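Local coordinates for nitronate monooxygenase family protein (Pseudomonas aeruginosa, PDB 4QIT) that uses molecular oxygen and bound FMN to carry out the oxidative denitrification of alkyl nitronates, with propionate 3-nitronate as its best substrate, at residues C161-E166 against V180-E185; P165-L170 against R190-P195; L60-R65 against L129-A134. The protein carries 1 engineered substitution. All coordinates share one frame; numbering follows the deposited sequence.

Contact 1 of 3, residues C161-E166 against V180-E185. With FMN (flavin mononucleotide), chain C.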
loop_
_atom_site.group_PDB
_atom_site.type_symbol
_atom_site.label_atom_id
_atom_site.label_comp_id
_atom_site.label_asym_id
_atom_site.label_seq_id
_atom_site.Cartn_x
_atom_site.Cartn_y
_atom_site.Cartn_z
ATOM N N CYS A 161 -10.845 -1.877 -14.105
ATOM C CA CYS A 161 -9.923 -1.731 -12.991
ATOM C C CYS A 161 -8.471 -1.961 -13.419
ATOM O O CYS A 161 -8.179 -2.865 -14.224
ATOM C CB CYS A 161 -10.300 -2.737 -11.911
ATOM S SG CYS A 161 -9.239 -2.707 -10.479
ATOM N N ALA A 162 -7.564 -1.142 -12.898
ATOM C CA ALA A 162 -6.127 -1.343 -13.109
ATOM C C ALA A 162 -5.386 -1.116 -11.802
ATOM O O ALA A 162 -5.824 -0.300 -10.979
ATOM C CB ALA A 162 -5.606 -0.401 -14.176
ATOM N N THR A 163 -4.267 -1.818 -11.613
ATOM C CA THR A 163 -3.469 -1.676 -10.390
ATOM C C THR A 163 -2.123 -1.000 -10.617
ATOM O O THR A 163 -1.406 -0.722 -9.662
ATOM C CB THR A 163 -3.230 -3.025 -9.661
ATOM O OG1 THR A 163 -2.354 -3.851 -10.444
ATOM C CG2 THR A 163 -4.545 -3.737 -9.376
ATOM N N THR A 164 -1.776 -0.755 -11.880
ATOM C CA THR A 164 -0.481 -0.161 -12.221
ATOM C C THR A 164 -0.649 0.733 -13.434
ATOM O O THR A 164 -1.613 0.580 -14.185
ATOM C CB THR A 164 0.571 -1.226 -12.621
ATOM O OG1 THR A 164 0.168 -1.843 -13.854
ATOM C CG2 THR A 164 0.751 -2.280 -11.532
ATOM N N PRO A 165 0.304 1.646 -13.649
ATOM C CA PRO A 165 0.304 2.446 -14.883
ATOM C C PRO A 165 0.334 1.583 -16.148
ATOM O O PRO A 165 -0.289 1.953 -17.153
ATOM C CB PRO A 165 1.597 3.245 -14.756
ATOM C CG PRO A 165 1.746 3.449 -13.274
ATOM C CD PRO A 165 1.307 2.133 -12.682
ATOM N N GLU A 166 1.029 0.450 -16.105
ATOM C CA GLU A 166 1.071 -0.444 -17.263
ATOM C C GLU A 166 -0.315 -1.030 -17.553
ATOM O O GLU A 166 -0.745 -1.107 -18.704
ATOM C CB GLU A 166 2.116 -1.552 -17.069
ATOM C CG GLU A 166 3.580 -1.068 -16.994
ATOM C CD GLU A 166 3.909 -0.255 -15.745
ATOM O OE1 GLU A 166 3.239 -0.430 -14.699
ATOM O OE2 GLU A 166 4.845 0.570 -15.804
ATOM N N VAL A 180 -10.556 2.432 -13.118
ATOM C CA VAL A 180 -10.700 2.338 -11.666
ATOM C C VAL A 180 -9.342 1.948 -11.108
ATOM O O VAL A 180 -8.871 0.821 -11.294
ATOM C CB VAL A 180 -11.754 1.309 -11.260
ATOM C CG1 VAL A 180 -11.853 1.231 -9.741
ATOM C CG2 VAL A 180 -13.120 1.659 -11.871
ATOM N N ALA A 181 -8.701 2.900 -10.448
ATOM C CA ALA A 181 -7.362 2.713 -9.918
ATOM C C ALA A 181 -7.465 2.028 -8.571
ATOM O O ALA A 181 -7.825 2.667 -7.580
ATOM C CB ALA A 181 -6.686 4.049 -9.772
ATOM N N GLN A 182 -7.139 0.740 -8.529
ATOM C CA GLN A 182 -7.243 -0.024 -7.292
ATOM C C GLN A 182 -5.912 -0.082 -6.560
ATOM O O GLN A 182 -4.967 -0.755 -7.008
ATOM C CB GLN A 182 -7.737 -1.439 -7.574
ATOM C CG GLN A 182 -8.065 -2.203 -6.311
ATOM C CD GLN A 182 -8.106 -3.711 -6.527
ATOM O OE1 GLN A 182 -7.140 -4.293 -7.008
ATOM N NE2 GLN A 182 -9.218 -4.350 -6.152
ATOM N N GLY A 183 -5.857 0.587 -5.415
ATOM C CA GLY A 183 -4.665 0.590 -4.584
ATOM C C GLY A 183 -4.575 -0.671 -3.737
ATOM O O GLY A 183 -5.558 -1.423 -3.590
ATOM N N ILE A 184 -3.395 -0.879 -3.144
ATOM C CA ILE A 184 -3.140 -2.050 -2.314
ATOM C C ILE A 184 -4.108 -2.119 -1.125
ATOM O O ILE A 184 -4.409 -3.203 -0.630
ATOM C CB ILE A 184 -1.649 -2.112 -1.844
ATOM C CG1 ILE A 184 -1.256 -3.531 -1.395
ATOM C CG2 ILE A 184 -1.395 -1.129 -0.727
ATOM C CD1 ILE A 184 -1.458 -4.602 -2.429
ATOM N N GLU A 185 -4.626 -0.963 -0.714
ATOM C CA GLU A 185 -5.587 -0.877 0.391
ATOM C C GLU A 185 -6.870 -1.653 0.145
ATOM O O GLU A 185 -7.562 -2.034 1.096
ATOM C CB GLU A 185 -5.989 0.583 0.619
ATOM C CG GLU A 185 -4.976 1.442 1.356
ATOM C CD GLU A 185 -4.004 2.191 0.464
ATOM O OE1 GLU A 185 -3.636 1.697 -0.629
ATOM O OE2 GLU A 185 -3.577 3.293 0.876
HETATM N N1 FMN C . -14.348 -5.857 -7.448
HETATM C C2 FMN C . -14.848 -6.424 -8.612
HETATM O O2 FMN C . -14.453 -6.007 -9.694
HETATM N N3 FMN C . -15.797 -7.421 -8.578
HETATM C C4 FMN C . -16.231 -7.882 -7.353
HETATM O O4 FMN C . -17.065 -8.778 -7.272
HETATM C C4A FMN C . -15.727 -7.328 -6.191
HETATM N N5 FMN C . -16.178 -7.813 -4.991
HETATM C C5A FMN C . -15.723 -7.280 -3.810
HETATM C C6 FMN C . -16.220 -7.794 -2.620
HETATM C C7 FMN C . -15.805 -7.284 -1.407
HETATM C C7M FMN C . -16.407 -7.878 -0.166
HETATM C C8 FMN C . -14.857 -6.262 -1.377
HETATM C C8M FMN C . -14.381 -5.712 -0.063
HETATM C C9 FMN C . -14.353 -5.751 -2.579
HETATM C C9A FMN C . -14.787 -6.255 -3.811
HETATM N N10 FMN C . -14.311 -5.762 -5.027
HETATM C C10 FMN C . -14.781 -6.310 -6.219
HETATM C "C1'" FMN C . -13.271 -4.671 -5.052
HETATM C "C2'" FMN C . -13.865 -3.278 -5.171
HETATM O "O2'" FMN C . -14.293 -3.065 -6.491
HETATM C "C3'" FMN C . -12.830 -2.212 -4.839
HETATM O "O3'" FMN C . -11.597 -2.450 -5.485
HETATM C "C4'" FMN C . -12.586 -2.256 -3.347
HETATM O "O4'" FMN C . -13.799 -2.550 -2.679
HETATM C "C5'" FMN C . -12.099 -0.890 -2.895
HETATM O "O5'" FMN C . -11.532 -1.116 -1.641
HETATM P P FMN C . -12.280 -0.700 -0.300
HETATM O O1P FMN C . -13.285 0.381 -0.599
HETATM O O2P FMN C . -11.217 -0.279 0.668
HETATM O O3P FMN C . -12.985 -1.937 0.149
#

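Contact 2 of 3, residues P165-L170 against R190-P195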
loop_
_atom_site.group_PDB
_atom_site.type_symbol
_atom_site.label_atom_id
_atom_site.label_comp_id
_atom_site.label_asym_id
_atom_site.label_seq_id
_atom_site.Cartn_x
_atom_site.Cartn_y
_atom_site.Cartn_z
ATOM N N PRO A 165 0.304 1.646 -13.649
ATOM C CA PRO A 165 0.304 2.446 -14.883
ATOM C C PRO A 165 0.334 1.583 -16.148
ATOM O O PRO A 165 -0.289 1.953 -17.153
ATOM C CB PRO A 165 1.597 3.245 -14.756
ATOM C CG PRO A 165 1.746 3.449 -13.274
ATOM C CD PRO A 165 1.307 2.133 -12.682
ATOM N N GLU A 166 1.029 0.450 -16.105
ATOM C CA GLU A 166 1.071 -0.444 -17.263
ATOM C C GLU A 166 -0.315 -1.030 -17.553
ATOM O O GLU A 166 -0.745 -1.107 -18.704
ATOM C CB GLU A 166 2.116 -1.552 -17.069
ATOM C CG GLU A 166 3.580 -1.068 -16.994
ATOM C CD GLU A 166 3.909 -0.255 -15.745
ATOM O OE1 GLU A 166 3.239 -0.430 -14.699
ATOM O OE2 GLU A 166 4.845 0.570 -15.804
ATOM N N GLU A 167 -1.034 -1.427 -16.505
ATOM C CA GLU A 167 -2.389 -1.923 -16.697
ATOM C C GLU A 167 -3.318 -0.802 -17.159
ATOM O O GLU A 167 -4.206 -1.029 -17.982
ATOM C CB GLU A 167 -2.899 -2.620 -15.427
ATOM C CG GLU A 167 -2.213 -3.972 -15.205
ATOM C CD GLU A 167 -2.491 -4.578 -13.841
ATOM O OE1 GLU A 167 -3.168 -3.923 -13.013
ATOM O OE2 GLU A 167 -2.018 -5.710 -13.588
ATOM N N ALA A 168 -3.100 0.406 -16.649
ATOM C CA ALA A 168 -3.898 1.556 -17.065
ATOM C C ALA A 168 -3.708 1.850 -18.557
ATOM O O ALA A 168 -4.657 2.243 -19.232
ATOM C CB ALA A 168 -3.550 2.773 -16.234
ATOM N N ALA A 169 -2.494 1.641 -19.067
ATOM C CA ALA A 169 -2.230 1.827 -20.496
ATOM C C ALA A 169 -3.045 0.850 -21.341
ATOM O O ALA A 169 -3.518 1.192 -22.430
ATOM C CB ALA A 169 -0.746 1.681 -20.787
ATOM N N LEU A 170 -3.211 -0.367 -20.835
ATOM C CA LEU A 170 -4.007 -1.376 -21.527
ATOM C C LEU A 170 -5.492 -1.015 -21.485
ATOM O O LEU A 170 -6.230 -1.266 -22.442
ATOM C CB LEU A 170 -3.756 -2.769 -20.932
ATOM C CG LEU A 170 -2.320 -3.292 -21.049
ATOM C CD1 LEU A 170 -2.124 -4.622 -20.318
ATOM C CD2 LEU A 170 -1.938 -3.434 -22.516
ATOM N N ARG A 190 -7.533 -8.633 -5.811
ATOM C CA ARG A 190 -6.686 -7.658 -6.488
ATOM C C ARG A 190 -6.902 -7.701 -8.001
ATOM O O ARG A 190 -6.995 -8.770 -8.596
ATOM C CB ARG A 190 -5.217 -7.862 -6.131
ATOM C CG ARG A 190 -4.958 -7.434 -4.692
ATOM C CD ARG A 190 -3.520 -7.176 -4.336
ATOM N NE ARG A 190 -2.763 -6.350 -5.287
ATOM C CZ ARG A 190 -2.928 -5.049 -5.522
ATOM N NH1 ARG A 190 -3.879 -4.344 -4.923
ATOM N NH2 ARG A 190 -2.118 -4.446 -6.379
ATOM N N GLY A 191 -6.969 -6.527 -8.622
ATOM C CA GLY A 191 -7.263 -6.442 -10.044
ATOM C C GLY A 191 -6.082 -6.705 -10.959
ATOM O O GLY A 191 -6.144 -6.369 -12.141
ATOM N N VAL A 192 -5.010 -7.294 -10.427
ATOM C CA VAL A 192 -3.798 -7.576 -11.199
ATOM C C VAL A 192 -4.105 -8.423 -12.435
ATOM O O VAL A 192 -4.770 -9.459 -12.333
ATOM C CB VAL A 192 -2.758 -8.313 -10.337
ATOM C CG1 VAL A 192 -1.504 -8.623 -11.175
ATOM C CG2 VAL A 192 -2.393 -7.496 -9.114
ATOM N N PHE A 193 -3.639 -7.977 -13.604
ATOM C CA PHE A 193 -3.968 -8.663 -14.859
ATOM C C PHE A 193 -3.286 -10.027 -14.960
ATOM O O PHE A 193 -3.927 -11.024 -15.310
ATOM C CB PHE A 193 -3.557 -7.823 -16.082
ATOM C CG PHE A 193 -4.481 -6.669 -16.399
ATOM C CD1 PHE A 193 -5.332 -6.125 -15.444
ATOM C CD2 PHE A 193 -4.472 -6.109 -17.675
ATOM C CE1 PHE A 193 -6.169 -5.054 -15.761
ATOM C CE2 PHE A 193 -5.304 -5.045 -17.998
ATOM C CZ PHE A 193 -6.155 -4.514 -17.033
ATOM N N GLU A 194 -1.987 -10.046 -14.671
ATOM C CA GLU A 194 -1.161 -11.237 -14.841
ATOM C C GLU A 194 -0.351 -11.462 -13.580
ATOM O O GLU A 194 0.810 -11.061 -13.501
ATOM C CB GLU A 194 -0.218 -11.057 -16.040
ATOM C CG GLU A 194 -0.942 -10.882 -17.371
ATOM C CD GLU A 194 0.001 -10.697 -18.541
ATOM O OE1 GLU A 194 0.718 -9.674 -18.581
ATOM O OE2 GLU A 194 0.025 -11.578 -19.422
ATOM N N PRO A 195 -0.971 -12.077 -12.568
ATOM C CA PRO A 195 -0.288 -12.187 -11.275
ATOM C C PRO A 195 0.969 -13.054 -11.326
ATOM O O PRO A 195 1.807 -12.939 -10.441
ATOM C CB PRO A 195 -1.354 -12.780 -10.339
ATOM C CG PRO A 195 -2.480 -13.243 -11.220
ATOM C CD PRO A 195 -2.375 -12.523 -12.530
HETATM O O HOH W 1 -0.394 -7.733 -14.554
#

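Contact 3 of 3, residues L60-R65 against L129-A134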
loop_
_atom_site.group_PDB
_atom_site.type_symbol
_atom_site.label_atom_id
_atom_site.label_comp_id
_atom_site.label_asym_id
_atom_site.label_seq_id
_atom_site.Cartn_x
_atom_site.Cartn_y
_atom_site.Cartn_z
ATOM N N LEU A 60 -31.236 -10.037 -12.637
ATOM C CA LEU A 60 -30.648 -9.168 -11.622
ATOM C C LEU A 60 -30.634 -7.703 -12.051
ATOM O O LEU A 60 -30.912 -6.810 -11.250
ATOM C CB LEU A 60 -29.227 -9.631 -11.287
ATOM C CG LEU A 60 -29.151 -10.893 -10.427
ATOM C CD1 LEU A 60 -27.734 -11.425 -10.399
ATOM C CD2 LEU A 60 -29.649 -10.611 -9.009
ATOM N N ILE A 61 -30.305 -7.456 -13.316
ATOM C CA ILE A 61 -30.307 -6.101 -13.856
ATOM C C ILE A 61 -31.730 -5.540 -13.815
ATOM O O ILE A 61 -31.956 -4.386 -13.432
ATOM C CB ILE A 61 -29.747 -6.080 -15.295
ATOM C CG1 ILE A 61 -28.252 -6.405 -15.282
ATOM C CG2 ILE A 61 -29.982 -4.737 -15.976
ATOM C CD1 ILE A 61 -27.665 -6.626 -16.663
ATOM N N ARG A 62 -32.698 -6.375 -14.172
ATOM C CA ARG A 62 -34.084 -5.943 -14.149
ATOM C C ARG A 62 -34.576 -5.696 -12.730
ATOM O O ARG A 62 -35.385 -4.793 -12.502
ATOM C CB ARG A 62 -34.965 -6.942 -14.896
ATOM C CG ARG A 62 -34.638 -6.951 -16.374
ATOM C CD ARG A 62 -35.560 -7.828 -17.185
ATOM N NE ARG A 62 -35.224 -7.733 -18.603
ATOM C CZ ARG A 62 -35.957 -8.249 -19.584
ATOM N NH1 ARG A 62 -37.079 -8.897 -19.304
ATOM N NH2 ARG A 62 -35.566 -8.111 -20.844
ATOM N N GLU A 63 -34.074 -6.467 -11.769
ATOM C CA GLU A 63 -34.434 -6.221 -10.374
ATOM C C GLU A 63 -33.977 -4.832 -9.926
ATOM O O GLU A 63 -34.723 -4.114 -9.251
ATOM C CB GLU A 63 -33.856 -7.294 -9.445
ATOM C CG GLU A 63 -34.535 -8.656 -9.569
ATOM C CD GLU A 63 -34.003 -9.676 -8.574
ATOM O OE1 GLU A 63 -34.149 -10.893 -8.834
ATOM O OE2 GLU A 63 -33.443 -9.267 -7.532
ATOM N N VAL A 64 -32.751 -4.458 -10.281
ATOM C CA VAL A 64 -32.254 -3.124 -9.943
ATOM C C VAL A 64 -33.157 -2.045 -10.544
ATOM O O VAL A 64 -33.531 -1.093 -9.860
ATOM C CB VAL A 64 -30.798 -2.911 -10.415
ATOM C CG1 VAL A 64 -30.284 -1.554 -9.977
ATOM C CG2 VAL A 64 -29.891 -4.017 -9.867
ATOM N N ARG A 65 -33.526 -2.220 -11.811
ATOM C CA ARG A 65 -34.377 -1.249 -12.499
ATOM C C ARG A 65 -35.770 -1.130 -11.898
ATOM O O ARG A 65 -36.426 -0.098 -12.055
ATOM C CB ARG A 65 -34.481 -1.572 -13.990
ATOM C CG ARG A 65 -33.256 -1.183 -14.783
ATOM C CD ARG A 65 -33.577 -1.041 -16.266
ATOM N NE ARG A 65 -32.384 -1.173 -17.100
ATOM C CZ ARG A 65 -31.739 -0.157 -17.661
ATOM N NH1 ARG A 65 -32.171 1.086 -17.497
ATOM N NH2 ARG A 65 -30.665 -0.383 -18.401
ATOM N N LEU A 129 -25.937 -5.875 -24.247
ATOM C CA LEU A 129 -26.308 -4.981 -25.341
ATOM C C LEU A 129 -27.826 -4.808 -25.400
ATOM O O LEU A 129 -28.328 -3.763 -25.820
ATOM C CB LEU A 129 -25.762 -5.499 -26.677
ATOM C CG LEU A 129 -24.237 -5.524 -26.812
ATOM C CD1 LEU A 129 -23.837 -6.142 -28.139
ATOM C CD2 LEU A 129 -23.649 -4.135 -26.673
ATOM N N GLU A 130 -28.552 -5.826 -24.952
ATOM C CA GLU A 130 -30.010 -5.754 -24.899
ATOM C C GLU A 130 -30.492 -4.935 -23.702
ATOM O O GLU A 130 -31.381 -4.089 -23.831
ATOM C CB GLU A 130 -30.612 -7.156 -24.818
ATOM C CG GLU A 130 -30.442 -8.009 -26.069
ATOM C CD GLU A 130 -30.906 -9.437 -25.847
ATOM O OE1 GLU A 130 -31.796 -9.898 -26.592
ATOM O OE2 GLU A 130 -30.378 -10.101 -24.926
ATOM N N GLU A 131 -29.911 -5.191 -22.533
ATOM C CA GLU A 131 -30.387 -4.570 -21.295
ATOM C C GLU A 131 -29.879 -3.141 -21.090
ATOM O O GLU A 131 -30.539 -2.335 -20.429
ATOM C CB GLU A 131 -30.029 -5.439 -20.081
ATOM C CG GLU A 131 -30.684 -6.814 -20.073
ATOM C CD GLU A 131 -32.201 -6.760 -20.178
ATOM O OE1 GLU A 131 -32.834 -5.938 -19.477
ATOM O OE2 GLU A 131 -32.767 -7.553 -20.959
ATOM N N ARG A 132 -28.704 -2.847 -21.640
ATOM C CA ARG A 132 -28.111 -1.509 -21.597
ATOM C C ARG A 132 -28.096 -0.836 -20.221
ATOM O O ARG A 132 -28.705 0.220 -20.033
ATOM C CB ARG A 132 -28.798 -0.589 -22.614
ATOM C CG ARG A 132 -28.804 -1.160 -24.021
ATOM C CD ARG A 132 -29.433 -0.212 -25.035
ATOM N NE ARG A 132 -29.778 -0.920 -26.267
ATOM C CZ ARG A 132 -29.867 -0.355 -27.469
ATOM N NH1 ARG A 132 -29.628 0.941 -27.618
ATOM N NH2 ARG A 132 -30.191 -1.093 -28.525
ATOM N N PRO A 133 -27.387 -1.437 -19.253
ATOM C CA PRO A 133 -27.177 -0.703 -18.003
ATOM C C PRO A 133 -26.331 0.531 -18.296
ATOM O O PRO A 133 -25.603 0.546 -19.288
ATOM C CB PRO A 133 -26.404 -1.704 -17.138
ATOM C CG PRO A 133 -25.723 -2.612 -18.110
ATOM C CD PRO A 133 -26.650 -2.712 -19.291
ATOM N N ALA A 134 -26.429 1.563 -17.465
ATOM C CA ALA A 134 -25.689 2.794 -17.715
ATOM C C ALA A 134 -24.180 2.571 -17.735
ATOM O O ALA A 134 -23.460 3.203 -18.513
ATOM C CB ALA A 134 -26.056 3.848 -16.685
HETATM O O HOH W 2 -33.269 -3.768 -17.954
#

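Contact 1 of 3, residues C161-E166 against V180-E185
The flat carboxamide of Gln182 lies alongside the Thr163 side chain, the two pointing the same way, with OE1 3.6 Å from Thr163 CG2. Its NE2 turns to the cofactor, donating to O3' of the FMN ribityl chain at 3.1 Å and 163°. Ser189 O also bonds NE2, and Gly191 N bonds OE1, so three bonds outside the strand pair fix the rotation of this amide. The setting is a TIM barrel: strands 157-162 and 178-182 run parallel as part of a beta-alpha-beta unit, and Gln182 ends the second strand, where the flavin chain passes. Cys161 pairs with Val180 and Ala162 with Ala181. One sheet face carries Cys161 and Val180, near His139, Val220 and Ala222; the other carries Ala162 and Ala181, the latter against Leu207 and Leu211 of helix 204-212. Two nearly straight backbone bonds hold the register: Ala162 N to Val180 O at 2.9 Å and Gln182 N to Ala162 O at 3.0 Å. Val180 O additionally receives a CA-H...O contact from Cys161 CA at 3.2 Å. With CG anti to the backbone N (chi1 -171°) and an extended chain beyond it, Gln182 carries its amide out to the ribityl oxygen. At the foot of that side chain, Cys161 SG rests 3.5 Å from Gln182 CB.

Contact 2 of 3, residues P165-L170 against R190-P195
Glu167, in the first turn of helix 165-173, is laid flat along the ring of Phe193. Its CB sits near the ring's CE1 and CZ, and its CG lies over one face, 3.8 Å from the centroid, close enough for a CH-pi contact. The carboxylate beyond stays stacked on the ring, the two planes only 15° apart, with CD 3.6 Å from Phe193 CD1. CG stands anti to the carbonyl carbon (chi1 -72°) and the rest of the chain is extended, which carries OE2 to the loop backbone. There Phe193 N donates to OE2 at 2.8 Å in an almost perfectly straight bond (178°), approaching from above the carboxylate plane. A water also donates to Glu167 OE2 at 2.8 Å and accepts from Glu194 N, so OE2 serves two consecutive amides, one directly. OE1 is hydrogen-bonded to Thr163 OG1, which holds the second oxygen. One turn on, Leu170 places CD1 3.8 Å from Phe193 CD2, approaching the ring obliquely. Together these contacts fasten the loop that follows strand 188-189 to the start of a barrel helix, on the side of the TIM barrel where the strands end and FMN binds.

Contact 3 of 3, residues L60-R65 against L129-A134
Glu131, in the last turn of helix 124-131, reaches across to helix 54-65 and meets Ile61 and Arg62. Its CB lies 4.2 Å from Ile61 CG2, an apolar touch at the base of the side chain. The bend about the CB-CG bond (chi2 -56°) turns the carboxylate toward the flank of the extended Arg62. The two side chains cross at about a right angle, their flat groups 54° apart, and Arg62 grips side-on with two nitrogens, one to each oxygen. NE donates to OE1 at 3.1 Å, nearly straight (170°) and within the guanidinium plane, yet arriving from above the carboxylate plane. At the tip, OE2 receives Arg62 NH2 at 2.9 Å on its syn lone pair, completing the salt bridge. Arg58 NH1 forms a second salt bridge to OE2, and a water donates to OE1 at 2.7 Å, so both oxygens have more than one partner. That water also accepts a weak bond from Arg65 NE. Arg65 works on the backbone instead: its NH2 makes weak, bent bonds to Glu131 O at 2.8 Å and to Arg132 O, the latter doubtful because it is also very short. Glu131 O belongs to the helix's last residue and Arg132 O lies just beyond, where the partial negative charge of the helix end probably favours a cation. Beneath the polar layer, Ile61 packs on Phe72 and Pro133 on Val74, so the helix pair lies over strand 72-77, with helix 124-131 leading into strand 135-139.

How the contacts relate
Contact 3 comes first along the chain, and both its segments are complete before contacts 1 and 2 begin. Those two have centres only 7 Å apart, share Pro165 and Glu166 at the start of helix 165-173, and touch directly through Gln182 and the loop beginning at Arg190. Contact 3 lies about 27 Å from contact 1 and 28 Å from contact 2, centre to centre. The parallel sheet of the TIM barrel still connects them: strand 72-77, beneath contact 3, is separated from strand 157-162 by strand 135-139 alone. Contacts 1 and 2 thus lie on the flavin side of the barrel, where contact 2 holds the loop whose Gly191 bonds the FMN-binding Gln182, while contact 3 joins two helices on its outer surface.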